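Local structure of protein synthesis inhibitor I (Hordeum vulgare, 4FBC) at residues 44-49 with 256-261; 180-185 with 208-213; 19-24 with 138-143; 59-64 with 81-86. The protein belongs to the plant ribosome-inactivating proteins and, as modelled here, holds adenosine monophosphate in a pocket of its single chain. The protein carries 3 engineered substitutions. All blocks are in the same frame, centred on the assembly; numbering follows the deposited sequence.

Contact 1: residues 44-49 with 256-261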
loop_
_atom_site.group_PDB
_atom_site.type_symbol
_atom_site.label_atom_id
_atom_site.label_comp_id
_atom_site.label_asym_id
_atom_site.label_seq_id
_atom_site.Cartn_x
_atom_site.Cartn_y
_atom_site.Cartn_z
ATOM N N HIS A 44 -1.814 -0.824 19.349
ATOM C CA HIS A 44 -1.592 -2.195 18.894
ATOM C C HIS A 44 -0.376 -2.311 17.976
ATOM O O HIS A 44 -0.443 -1.977 16.785
ATOM C CB HIS A 44 -2.848 -2.715 18.166
ATOM C CG HIS A 44 -2.807 -4.180 17.852
ATOM N ND1 HIS A 44 -3.638 -4.765 16.919
ATOM C CD2 HIS A 44 -2.034 -5.173 18.348
ATOM C CE1 HIS A 44 -3.379 -6.060 16.858
ATOM N NE2 HIS A 44 -2.412 -6.336 17.715
ATOM N N PHE A 45 0.735 -2.779 18.542
ATOM C CA PHE A 45 1.913 -3.128 17.754
ATOM C C PHE A 45 2.142 -4.623 17.873
ATOM O O PHE A 45 1.657 -5.252 18.811
ATOM C CB PHE A 45 3.158 -2.429 18.320
ATOM C CG PHE A 45 3.218 -0.964 18.051
ATOM C CD1 PHE A 45 2.440 -0.075 18.787
ATOM C CD2 PHE A 45 4.109 -0.463 17.110
ATOM C CE1 PHE A 45 2.523 1.301 18.549
ATOM C CE2 PHE A 45 4.193 0.906 16.861
ATOM C CZ PHE A 45 3.393 1.787 17.585
ATOM N N SER A 46 2.898 -5.196 16.933
ATOM C CA SER A 46 3.338 -6.591 17.030
ATOM C C SER A 46 4.826 -6.630 16.739
ATOM O O SER A 46 5.239 -6.239 15.648
ATOM C CB SER A 46 2.614 -7.462 15.995
ATOM O OG SER A 46 3.022 -8.823 16.103
ATOM N N HIS A 47 5.618 -7.105 17.706
ATOM C CA HIS A 47 7.084 -7.146 17.580
ATOM C C HIS A 47 7.628 -5.792 17.137
ATOM O O HIS A 47 8.513 -5.700 16.268
ATOM C CB HIS A 47 7.508 -8.262 16.617
ATOM C CG HIS A 47 7.044 -9.620 17.045
ATOM N ND1 HIS A 47 7.911 -10.604 17.475
ATOM C CD2 HIS A 47 5.800 -10.147 17.137
ATOM C CE1 HIS A 47 7.219 -11.684 17.799
ATOM N NE2 HIS A 47 5.939 -11.433 17.605
ATOM N N ASN A 48 7.079 -4.744 17.746
ATOM C CA ASN A 48 7.452 -3.357 17.466
ATOM C C ASN A 48 7.241 -2.931 16.009
ATOM O O ASN A 48 7.902 -2.013 15.515
ATOM C CB ASN A 48 8.888 -3.062 17.925
ATOM C CG ASN A 48 9.147 -1.575 18.121
ATOM O OD1 ASN A 48 8.209 -0.786 18.283
ATOM N ND2 ASN A 48 10.422 -1.183 18.113
ATOM N N ARG A 49 6.310 -3.600 15.331
ATOM C CA ARG A 49 5.863 -3.158 14.019
ATOM C C ARG A 49 4.429 -2.674 14.180
ATOM O O ARG A 49 3.658 -3.263 14.948
ATOM C CB ARG A 49 5.888 -4.305 13.003
ATOM C CG ARG A 49 7.265 -4.902 12.743
ATOM C CD ARG A 49 8.306 -3.825 12.428
ATOM N NE ARG A 49 7.882 -2.939 11.347
ATOM C CZ ARG A 49 8.331 -1.701 11.175
ATOM N NH1 ARG A 49 9.233 -1.204 12.017
ATOM N NH2 ARG A 49 7.884 -0.959 10.165
ATOM N N GLY A 256 6.163 -4.039 7.018
ATOM C CA GLY A 256 6.171 -2.591 7.207
ATOM C C GLY A 256 5.037 -2.165 8.131
ATOM O O GLY A 256 5.254 -1.443 9.102
ATOM N N ILE A 257 3.822 -2.619 7.828
ATOM C CA ILE A 257 2.670 -2.420 8.719
ATOM C C ILE A 257 1.736 -3.599 8.511
ATOM O O ILE A 257 1.558 -4.038 7.383
ATOM C CB ILE A 257 1.962 -1.038 8.490
ATOM C CG1 ILE A 257 0.795 -0.850 9.475
ATOM C CG2 ILE A 257 1.526 -0.856 7.019
ATOM C CD1 ILE A 257 0.257 0.608 9.514
ATOM N N LEU A 258 1.193 -4.141 9.597
ATOM C CA LEU A 258 0.376 -5.355 9.514
ATOM C C LEU A 258 -1.075 -4.996 9.213
ATOM O O LEU A 258 -1.583 -4.012 9.729
ATOM C CB LEU A 258 0.421 -6.145 10.838
ATOM C CG LEU A 258 1.646 -6.992 11.201
ATOM C CD1 LEU A 258 2.849 -6.107 11.549
ATOM C CD2 LEU A 258 1.348 -7.955 12.343
ATOM N N LEU A 259 -1.730 -5.800 8.377
ATOM C CA LEU A 259 -3.194 -5.754 8.265
ATOM C C LEU A 259 -3.771 -6.299 9.561
ATOM O O LEU A 259 -3.272 -7.283 10.105
ATOM C CB LEU A 259 -3.651 -6.637 7.102
ATOM C CG LEU A 259 -5.165 -6.759 6.861
ATOM C CD1 LEU A 259 -5.719 -5.433 6.406
ATOM C CD2 LEU A 259 -5.415 -7.844 5.808
ATOM N N PHE A 260 -4.817 -5.670 10.083
ATOM C CA PHE A 260 -5.444 -6.250 11.254
ATOM C C PHE A 260 -6.126 -7.570 10.876
ATOM O O PHE A 260 -6.863 -7.644 9.894
ATOM C CB PHE A 260 -6.457 -5.309 11.902
ATOM C CG PHE A 260 -7.087 -5.897 13.120
ATOM C CD1 PHE A 260 -6.412 -5.892 14.332
ATOM C CD2 PHE A 260 -8.329 -6.511 13.043
ATOM C CE1 PHE A 260 -6.979 -6.470 15.465
ATOM C CE2 PHE A 260 -8.895 -7.091 14.170
ATOM C CZ PHE A 260 -8.230 -7.067 15.372
ATOM N N VAL A 261 -5.862 -8.603 11.662
ATOM C CA VAL A 261 -6.546 -9.879 11.505
ATOM C C VAL A 261 -7.027 -10.384 12.864
ATOM O O VAL A 261 -6.290 -10.337 13.856
ATOM C CB VAL A 261 -5.619 -10.947 10.894
ATOM C CG1 VAL A 261 -6.426 -12.220 10.605
ATOM C CG2 VAL A 261 -4.960 -10.444 9.628
#
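H44 and F260 meet rim to rim, neither ring lying over the other: the planes stand 72° apart and the closest atoms are H44 CE1 and F260 CE1 at 3.9 Å. From F260's point of view the imidazole arrives at the edge of the phenyl, near its plane. At the other end of the contact R49 curls back on itself, bent at both chi2 and chi3, and this brings NH2 round to the backbone of 256-261. R49 NH2 donates to G256 O at 2.9 Å, in the carbonyl plane and on a lone pair, although the N-H...O angle is only 145°. R49 NE is taken by L255 O, so one guanidinium grips two successive carbonyls just after helix 248-254. Segment 44-49 is a tight beta hairpin with a type I' turn from S46 to R49, closed by backbone bonds in both directions between those two residues. L258 sets its two methyls against the residues that flank the turn, CD1 on R49 CB at 3.8 Å and CD2 on S46 CB at 3.9 Å. S46 OG turns to D225 of helix 214-225, leaving the methylene to L258.

Contact 2: residues 180-185 with 208-213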
loop_
_atom_site.group_PDB
_atom_site.type_symbol
_atom_site.label_atom_id
_atom_site.label_comp_id
_atom_site.label_asym_id
_atom_site.label_seq_id
_atom_site.Cartn_x
_atom_site.Cartn_y
_atom_site.Cartn_z
ATOM N N PHE A 180 5.412 -3.486 3.225
ATOM C CA PHE A 180 6.569 -4.368 3.393
ATOM C C PHE A 180 7.896 -3.638 3.405
ATOM O O PHE A 180 8.196 -2.885 2.478
ATOM C CB PHE A 180 6.617 -5.405 2.263
ATOM C CG PHE A 180 5.430 -6.301 2.228
ATOM C CD1 PHE A 180 5.301 -7.331 3.151
ATOM C CD2 PHE A 180 4.427 -6.100 1.291
ATOM C CE1 PHE A 180 4.184 -8.154 3.131
ATOM C CE2 PHE A 180 3.316 -6.916 1.268
ATOM C CZ PHE A 180 3.201 -7.944 2.187
ATOM N N GLN A 181 8.687 -3.881 4.446
ATOM C CA GLN A 181 10.042 -3.315 4.536
ATOM C C GLN A 181 10.947 -3.881 3.453
ATOM O O GLN A 181 11.917 -3.241 3.036
ATOM C CB GLN A 181 10.657 -3.596 5.912
ATOM C CG GLN A 181 9.832 -3.069 7.089
ATOM C CD GLN A 181 10.654 -2.958 8.354
ATOM O OE1 GLN A 181 11.572 -2.137 8.433
ATOM N NE2 GLN A 181 10.345 -3.787 9.348
ATOM N N THR A 182 10.645 -5.095 3.012
ATOM C CA THR A 182 11.414 -5.706 1.928
ATOM C C THR A 182 11.219 -4.900 0.645
ATOM O O THR A 182 12.192 -4.526 -0.026
ATOM C CB THR A 182 10.974 -7.147 1.690
ATOM O OG1 THR A 182 9.544 -7.192 1.714
ATOM C CG2 THR A 182 11.536 -8.079 2.766
ATOM N N VAL A 183 9.962 -4.621 0.306
ATOM C CA VAL A 183 9.656 -3.857 -0.900
ATOM C C VAL A 183 10.145 -2.401 -0.828
ATOM O O VAL A 183 10.697 -1.886 -1.801
ATOM C CB VAL A 183 8.161 -3.915 -1.234
ATOM C CG1 VAL A 183 7.841 -3.043 -2.448
ATOM C CG2 VAL A 183 7.732 -5.376 -1.474
ATOM N N SER A 184 9.962 -1.742 0.315
ATOM C CA SER A 184 10.380 -0.343 0.433
ATOM C C SER A 184 11.902 -0.242 0.359
ATOM O O SER A 184 12.443 0.676 -0.269
ATOM C CB SER A 184 9.832 0.316 1.711
ATOM O OG SER A 184 10.441 -0.188 2.895
ATOM N N GLY A 185 12.586 -1.199 0.982
ATOM C CA GLY A 185 14.038 -1.245 0.929
ATOM C C GLY A 185 14.540 -1.498 -0.489
ATOM O O GLY A 185 15.529 -0.898 -0.922
ATOM N N LYS A 208 7.311 -11.335 -4.172
ATOM C CA LYS A 208 6.046 -11.616 -4.845
ATOM C C LYS A 208 5.136 -12.385 -3.896
ATOM O O LYS A 208 3.968 -12.037 -3.745
ATOM C CB LYS A 208 6.249 -12.404 -6.152
ATOM C CG LYS A 208 4.930 -12.900 -6.760
ATOM C CD LYS A 208 5.107 -13.426 -8.183
ATOM C CE LYS A 208 6.012 -14.653 -8.231
ATOM N NZ LYS A 208 6.322 -15.033 -9.652
ATOM N N ALA A 209 5.680 -13.410 -3.239
ATOM C CA ALA A 209 4.904 -14.213 -2.285
ATOM C C ALA A 209 4.405 -13.362 -1.120
ATOM O O ALA A 209 3.244 -13.483 -0.695
ATOM C CB ALA A 209 5.724 -15.390 -1.779
ATOM N N GLN A 210 5.283 -12.499 -0.606
ATOM C CA GLN A 210 4.911 -11.556 0.450
ATOM C C GLN A 210 3.768 -10.650 0.013
ATOM O O GLN A 210 2.741 -10.556 0.704
ATOM C CB GLN A 210 6.127 -10.708 0.859
ATOM C CG GLN A 210 7.229 -11.493 1.577
ATOM C CD GLN A 210 8.580 -10.815 1.478
ATOM O OE1 GLN A 210 8.666 -9.624 1.172
ATOM N NE2 GLN A 210 9.642 -11.570 1.717
ATOM N N VAL A 211 3.939 -9.994 -1.134
ATOM C CA VAL A 211 2.904 -9.113 -1.676
ATOM C C VAL A 211 1.564 -9.848 -1.836
ATOM O O VAL A 211 0.505 -9.309 -1.495
ATOM C CB VAL A 211 3.340 -8.466 -3.010
ATOM C CG1 VAL A 211 2.151 -7.821 -3.712
ATOM C CG2 VAL A 211 4.433 -7.417 -2.756
ATOM N N ASN A 212 1.621 -11.089 -2.312
ATOM C CA ASN A 212 0.403 -11.881 -2.515
ATOM C C ASN A 212 -0.142 -12.560 -1.246
ATOM O O ASN A 212 -1.159 -13.263 -1.300
ATOM C CB ASN A 212 0.625 -12.914 -3.633
ATOM C CG ASN A 212 0.690 -12.281 -5.017
ATOM O OD1 ASN A 212 0.140 -11.200 -5.255
ATOM N ND2 ASN A 212 1.360 -12.964 -5.944
ATOM N N GLY A 213 0.516 -12.339 -0.105
ATOM C CA GLY A 213 0.113 -12.952 1.154
ATOM C C GLY A 213 0.202 -12.046 2.383
ATOM O O GLY A 213 0.523 -12.502 3.482
#
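F180 and V211 bring the two backbones closest, their CA atoms 7.9 Å apart. F180 sits in a break between helices: it is the first residue to leave helix 157-179 and also the N-cap residue of helix 181-190. Opposite it, 208-213 is the last turn of helix 205-211, running into G213, the N-cap residue of helix 214-225. This break in the long helix is consistent with the bent central helix of the ribosome-inactivating fold, and the F180 ring lies against the end of 205-211. With CG anti to the carbonyl carbon (chi1 -62°), F180 brings CZ close to Q210 O, 3.0 Å away, an oxygen whose hydrogen bond comes from G213 N. Q210 CB lies over one face of the ring, offset toward the rim, 4.2 Å from the centroid in a CH-pi contact. Further out, the Q210 chain extends to meet T182 coming from the opposite direction. T182 OG1 donates to Q210 OE1 at 2.6 Å, a short bond with the donor tilted 24° from the carbonyl plane. The amide's other end, NE2, is held by M243 O. V183 CG2 and V211 CG2 touch at 4.1 Å, their side chains crossing near a right angle.

Contact 3: residues 19-24 with 138-143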
loop_
_atom_site.group_PDB
_atom_site.type_symbol
_atom_site.label_atom_id
_atom_site.label_comp_id
_atom_site.label_asym_id
_atom_site.label_seq_id
_atom_site.Cartn_x
_atom_site.Cartn_y
_atom_site.Cartn_z
ATOM N N PHE A 19 5.536 12.937 -2.016
ATOM C CA PHE A 19 6.881 12.583 -2.446
ATOM C C PHE A 19 7.205 13.209 -3.797
ATOM O O PHE A 19 6.422 13.130 -4.744
ATOM C CB PHE A 19 7.055 11.059 -2.505
ATOM C CG PHE A 19 8.436 10.617 -2.921
ATOM C CD1 PHE A 19 9.544 10.910 -2.130
ATOM C CD2 PHE A 19 8.629 9.908 -4.102
ATOM C CE1 PHE A 19 10.819 10.502 -2.507
ATOM C CE2 PHE A 19 9.905 9.490 -4.493
ATOM C CZ PHE A 19 11.004 9.794 -3.693
ATOM N N ASN A 20 8.372 13.843 -3.872
ATOM C CA ASN A 20 8.916 14.343 -5.122
ATOM C C ASN A 20 9.704 13.213 -5.787
ATOM O O ASN A 20 10.653 12.692 -5.204
ATOM C CB ASN A 20 9.790 15.570 -4.809
ATOM C CG ASN A 20 10.787 15.902 -5.907
ATOM O OD1 ASN A 20 10.628 15.531 -7.072
ATOM N ND2 ASN A 20 11.832 16.631 -5.527
ATOM N N VAL A 21 9.315 12.837 -7.005
ATOM C CA VAL A 21 9.893 11.654 -7.649
ATOM C C VAL A 21 11.381 11.790 -7.980
ATOM O O VAL A 21 12.037 10.797 -8.300
ATOM C CB VAL A 21 9.113 11.210 -8.922
ATOM C CG1 VAL A 21 7.631 11.088 -8.620
ATOM C CG2 VAL A 21 9.335 12.175 -10.073
ATOM N N GLN A 22 11.914 13.006 -7.910
ATOM C CA GLN A 22 13.345 13.206 -8.143
ATOM C C GLN A 22 14.144 13.269 -6.835
ATOM O O GLN A 22 15.367 13.456 -6.855
ATOM C CB GLN A 22 13.599 14.452 -9.010
ATOM C CG GLN A 22 13.095 14.334 -10.461
ATOM C CD GLN A 22 13.783 13.220 -11.265
ATOM O OE1 GLN A 22 15.004 13.024 -11.182
ATOM N NE2 GLN A 22 12.995 12.491 -12.053
ATOM N N ALA A 23 13.460 13.093 -5.702
ATOM C CA ALA A 23 14.105 13.218 -4.385
ATOM C C ALA A 23 14.990 12.017 -4.034
ATOM O O ALA A 23 14.994 11.003 -4.733
ATOM C CB ALA A 23 13.072 13.463 -3.292
ATOM N N SER A 24 15.751 12.146 -2.948
ATOM C CA SER A 24 16.739 11.134 -2.578
ATOM C C SER A 24 16.102 9.861 -2.049
ATOM O O SER A 24 14.930 9.855 -1.647
ATOM C CB SER A 24 17.692 11.666 -1.507
ATOM O OG SER A 24 17.005 11.841 -0.273
ATOM N N GLN A 138 10.419 4.748 -14.051
ATOM C CA GLN A 138 9.117 4.076 -14.114
ATOM C C GLN A 138 8.109 4.776 -13.226
ATOM O O GLN A 138 6.924 4.849 -13.560
ATOM C CB GLN A 138 9.222 2.598 -13.710
ATOM C CG GLN A 138 9.914 1.709 -14.731
ATOM C CD GLN A 138 11.423 1.879 -14.731
ATOM O OE1 GLN A 138 11.982 2.616 -13.911
ATOM N NE2 GLN A 138 12.092 1.186 -15.645
ATOM N N LEU A 139 8.577 5.269 -12.083
ATOM C CA LEU A 139 7.735 6.040 -11.177
ATOM C C LEU A 139 7.306 7.338 -11.840
ATOM O O LEU A 139 6.119 7.672 -11.867
ATOM C CB LEU A 139 8.477 6.318 -9.867
ATOM C CG LEU A 139 7.778 7.224 -8.855
ATOM C CD1 LEU A 139 6.473 6.593 -8.409
ATOM C CD2 LEU A 139 8.666 7.500 -7.639
ATOM N N ALA A 140 8.276 8.060 -12.397
ATOM C CA ALA A 140 7.991 9.317 -13.075
ATOM C C ALA A 140 7.086 9.112 -14.292
ATOM O O ALA A 140 6.186 9.904 -14.527
ATOM C CB ALA A 140 9.293 10.015 -13.489
ATOM N N ASP A 141 7.330 8.063 -15.072
ATOM C CA ASP A 141 6.500 7.817 -16.259
ATOM C C ASP A 141 5.072 7.410 -15.876
ATOM O O ASP A 141 4.111 7.782 -16.547
ATOM C CB ASP A 141 7.132 6.763 -17.179
ATOM C CG ASP A 141 8.390 7.269 -17.881
ATOM O OD1 ASP A 141 8.645 8.490 -17.844
ATOM O OD2 ASP A 141 9.113 6.442 -18.478
ATOM N N ALA A 142 4.936 6.649 -14.793
ATOM C CA ALA A 142 3.612 6.277 -14.299
ATOM C C ALA A 142 2.852 7.505 -13.799
ATOM O O ALA A 142 1.645 7.645 -14.055
ATOM C CB ALA A 142 3.714 5.226 -13.201
ATOM N N VAL A 143 3.548 8.396 -13.094
ATOM C CA VAL A 143 2.921 9.631 -12.621
ATOM C C VAL A 143 2.474 10.478 -13.817
ATOM O O VAL A 143 1.362 11.003 -13.838
ATOM C CB VAL A 143 3.843 10.428 -11.664
ATOM C CG1 VAL A 143 3.329 11.842 -11.442
ATOM C CG2 VAL A 143 3.958 9.715 -10.342
#
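V21 faces L139 and A140 with its two methyls split by chi1 of -51°: CG1 stands anti to the carbonyl carbon, while CG2 falls between the backbone N and that carbon. V21 CG1 therefore reaches L139 CD2 at 3.9 Å, and CG2 rests on A140 CB at 4.0 Å. L139 has its CG anti to its own backbone N (chi1 175°), which sends CD2 into the angle between V21 and F19. There the same L139 methyl meets F19 CE2 at 3.9 Å, arriving at the edge of the ring, in its plane, rather than over a face. One turn further along the helix, V143 CG2 approaches V21 CG1 more loosely at 4.3 Å. Strand 16-20 is an outermost strand of the mixed sheet, and the chain leaves it through a type I beta turn from N20 to A23. N20 also makes an Asx turn, its OD1 accepting from Q22 N at 3.0 Å with the donor well above the carbonyl plane. V21 occupies the first corner of the type I turn, facing helix 136-147. R136 of that helix adds a polar clasp, its NH1 donating to both V21 O and A23 O. L139 also packs on L170 and M173 of helix 157-179, while the F19 ring meets that of F31 in helix 25-39.

Contact 4: residues 59-64 with 81-86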
loop_
_atom_site.group_PDB
_atom_site.type_symbol
_atom_site.label_atom_id
_atom_site.label_comp_id
_atom_site.label_asym_id
_atom_site.label_seq_id
_atom_site.Cartn_x
_atom_site.Cartn_y
_atom_site.Cartn_z
ATOM N N VAL A 59 -20.386 0.008 7.889
ATOM C CA VAL A 59 -20.235 1.239 7.116
ATOM C C VAL A 59 -19.407 0.936 5.854
ATOM O O VAL A 59 -18.548 0.055 5.875
ATOM C CB VAL A 59 -19.580 2.358 7.997
ATOM C CG1 VAL A 59 -19.279 3.617 7.197
ATOM C CG2 VAL A 59 -20.473 2.712 9.196
ATOM N N PRO A 60 -19.695 1.627 4.734
ATOM C CA PRO A 60 -18.807 1.549 3.563
ATOM C C PRO A 60 -17.458 2.178 3.922
ATOM O O PRO A 60 -17.387 2.853 4.947
ATOM C CB PRO A 60 -19.523 2.414 2.521
ATOM C CG PRO A 60 -20.947 2.453 2.967
ATOM C CD PRO A 60 -20.910 2.414 4.456
ATOM N N PRO A 61 -16.412 1.967 3.102
ATOM C CA PRO A 61 -15.097 2.519 3.464
ATOM C C PRO A 61 -15.143 4.031 3.679
ATOM O O PRO A 61 -15.388 4.774 2.729
ATOM C CB PRO A 61 -14.228 2.187 2.243
ATOM C CG PRO A 61 -14.888 0.975 1.633
ATOM C CD PRO A 61 -16.357 1.158 1.869
ATOM N N SER A 62 -14.911 4.477 4.912
ATOM C CA SER A 62 -15.018 5.900 5.235
ATOM C C SER A 62 -13.736 6.516 5.807
ATOM O O SER A 62 -13.743 7.667 6.255
ATOM C CB SER A 62 -16.184 6.145 6.204
ATOM O OG SER A 62 -15.821 5.833 7.540
ATOM N N ARG A 63 -12.643 5.755 5.791
ATOM C CA ARG A 63 -11.346 6.247 6.264
ATOM C C ARG A 63 -10.327 6.188 5.127
ATOM O O ARG A 63 -9.996 5.103 4.643
ATOM C CB ARG A 63 -10.870 5.423 7.472
ATOM C CG ARG A 63 -11.756 5.546 8.702
ATOM C CD ARG A 63 -11.191 4.782 9.892
ATOM N NE ARG A 63 -9.902 5.338 10.311
ATOM C CZ ARG A 63 -8.735 4.748 10.087
ATOM N NH1 ARG A 63 -8.698 3.569 9.474
ATOM N NH2 ARG A 63 -7.607 5.329 10.486
ATOM N N TRP A 64 -9.848 7.359 4.703
ATOM C CA TRP A 64 -8.980 7.485 3.525
ATOM C C TRP A 64 -7.769 8.360 3.813
ATOM O O TRP A 64 -7.810 9.200 4.710
ATOM C CB TRP A 64 -9.766 8.120 2.370
ATOM C CG TRP A 64 -10.916 7.263 1.910
ATOM C CD1 TRP A 64 -12.160 7.191 2.466
ATOM C CD2 TRP A 64 -10.911 6.345 0.809
ATOM N NE1 TRP A 64 -12.932 6.282 1.776
ATOM C CE2 TRP A 64 -12.189 5.756 0.749
ATOM C CE3 TRP A 64 -9.957 5.977 -0.137
ATOM C CZ2 TRP A 64 -12.528 4.805 -0.214
ATOM C CZ3 TRP A 64 -10.293 5.032 -1.097
ATOM C CH2 TRP A 64 -11.571 4.461 -1.129
ATOM N N ALA A 81 -5.986 8.304 -4.003
ATOM C CA ALA A 81 -6.883 8.069 -2.880
ATOM C C ALA A 81 -6.751 6.621 -2.422
ATOM O O ALA A 81 -7.029 5.688 -3.179
ATOM C CB ALA A 81 -8.325 8.374 -3.277
ATOM N N ILE A 82 -6.324 6.436 -1.176
ATOM C CA ILE A 82 -6.012 5.109 -0.653
ATOM C C ILE A 82 -6.744 4.886 0.670
ATOM O O ILE A 82 -6.808 5.781 1.509
ATOM C CB ILE A 82 -4.477 4.957 -0.443
ATOM C CG1 ILE A 82 -3.726 5.217 -1.754
ATOM C CG2 ILE A 82 -4.144 3.575 0.089
ATOM C CD1 ILE A 82 -2.190 5.361 -1.583
ATOM N N ARG A 83 -7.304 3.698 0.866
ATOM C CA ARG A 83 -8.016 3.406 2.109
ATOM C C ARG A 83 -7.043 3.362 3.285
ATOM O O ARG A 83 -5.948 2.816 3.159
ATOM C CB ARG A 83 -8.774 2.081 1.991
ATOM C CG ARG A 83 -9.974 2.172 1.058
ATOM C CD ARG A 83 -10.682 0.835 0.892
ATOM N NE ARG A 83 -11.079 0.256 2.172
ATOM C CZ ARG A 83 -11.891 -0.789 2.305
ATOM N NH1 ARG A 83 -12.390 -1.378 1.229
ATOM N NH2 ARG A 83 -12.200 -1.239 3.516
ATOM N N ALA A 84 -7.445 3.937 4.417
ATOM C CA ALA A 84 -6.582 3.960 5.603
ATOM C C ALA A 84 -6.743 2.731 6.490
ATOM O O ALA A 84 -6.088 2.630 7.534
ATOM C CB ALA A 84 -6.811 5.244 6.417
ATOM N N ASP A 85 -7.610 1.802 6.089
ATOM C CA ASP A 85 -7.816 0.577 6.860
ATOM C C ASP A 85 -7.116 -0.634 6.258
ATOM O O ASP A 85 -6.657 -1.510 6.992
ATOM C CB ASP A 85 -9.317 0.293 7.100
ATOM C CG ASP A 85 -10.160 0.415 5.842
ATOM O OD1 ASP A 85 -9.601 0.502 4.728
ATOM O OD2 ASP A 85 -11.414 0.417 5.969
ATOM N N ASN A 86 -7.016 -0.680 4.928
ATOM C CA ASN A 86 -6.337 -1.796 4.267
ATOM C C ASN A 86 -5.340 -1.384 3.177
ATOM O O ASN A 86 -4.784 -2.239 2.496
ATOM C CB ASN A 86 -7.353 -2.813 3.717
ATOM C CG ASN A 86 -8.257 -2.221 2.662
ATOM O OD1 ASN A 86 -8.025 -1.111 2.185
ATOM N ND2 ASN A 86 -9.306 -2.965 2.280
HETATM O O HOH W 1 -5.290 3.885 9.757
HETATM O O HOH W 2 -11.922 3.046 4.715
#
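The R83 guanidinium has P61 CG over the centre of one face, 3.4 Å above its plane. N86 ND2 covers the opposite face at the same height, and D85 takes the edge. That edge grip is side-on, with R83 NE bonded to D85 OD1 at 3.0 Å and NH2 to OD2, so the arginine is clamped on both faces and at its rim. W64 uses a face as well: R83 CG sits over its six-membered ring, 3.7 Å from the centroid, in a CH-pi contact. A81 O lies at the edge of the indole, and NE1 turns back to bond P61 O within its own segment. The R63 guanidinium has A84 CB over one face; water 1, at its edge, links NH2 to A84 O, and NH2 is also salt-bridged to the terminal carboxylate of K282. Between the backbones, A84 N donates to R63 O at 2.8 Å and 177°, nearly straight. Water 2 bridges R63 N and D85 OD2. W64 and R83 form an antiparallel, non-hydrogen-bonded pair, CA to CA 4.4 Å. The pair lies at the open end of the hairpin made by strands 64-70 and 78-83, where I82 packs on F65 and V67 of the first strand, and W64 reaches across to E90 of strand 89-93.

In the fold
Contacts 2 and 4 come near the bound adenosine monophosphate, and contact 1 lies further off. The side chain of V211 in contact 2 is about 6 Å from adenosine monophosphate. For I82 of contact 4 the side chain is about 7 Å from adenosine monophosphate, and for L258 of contact 1 about 11 Å. Their segments adjoin pocket residues: R179 precedes 180-185, W214 follows 208-213, and I87 to E90 follow 81-86. Contact 1 touches both others, G256 CA lying 3.7 Å from Q181 CG and L259 CD1 4.1 Å from D85 O. Contacts 2 and 4, centres about 21 Å apart, lie on opposite sides of the chain's centre. Contact 3, its centre about 28 Å from that of contact 1, shares the mixed sheet with contact 4.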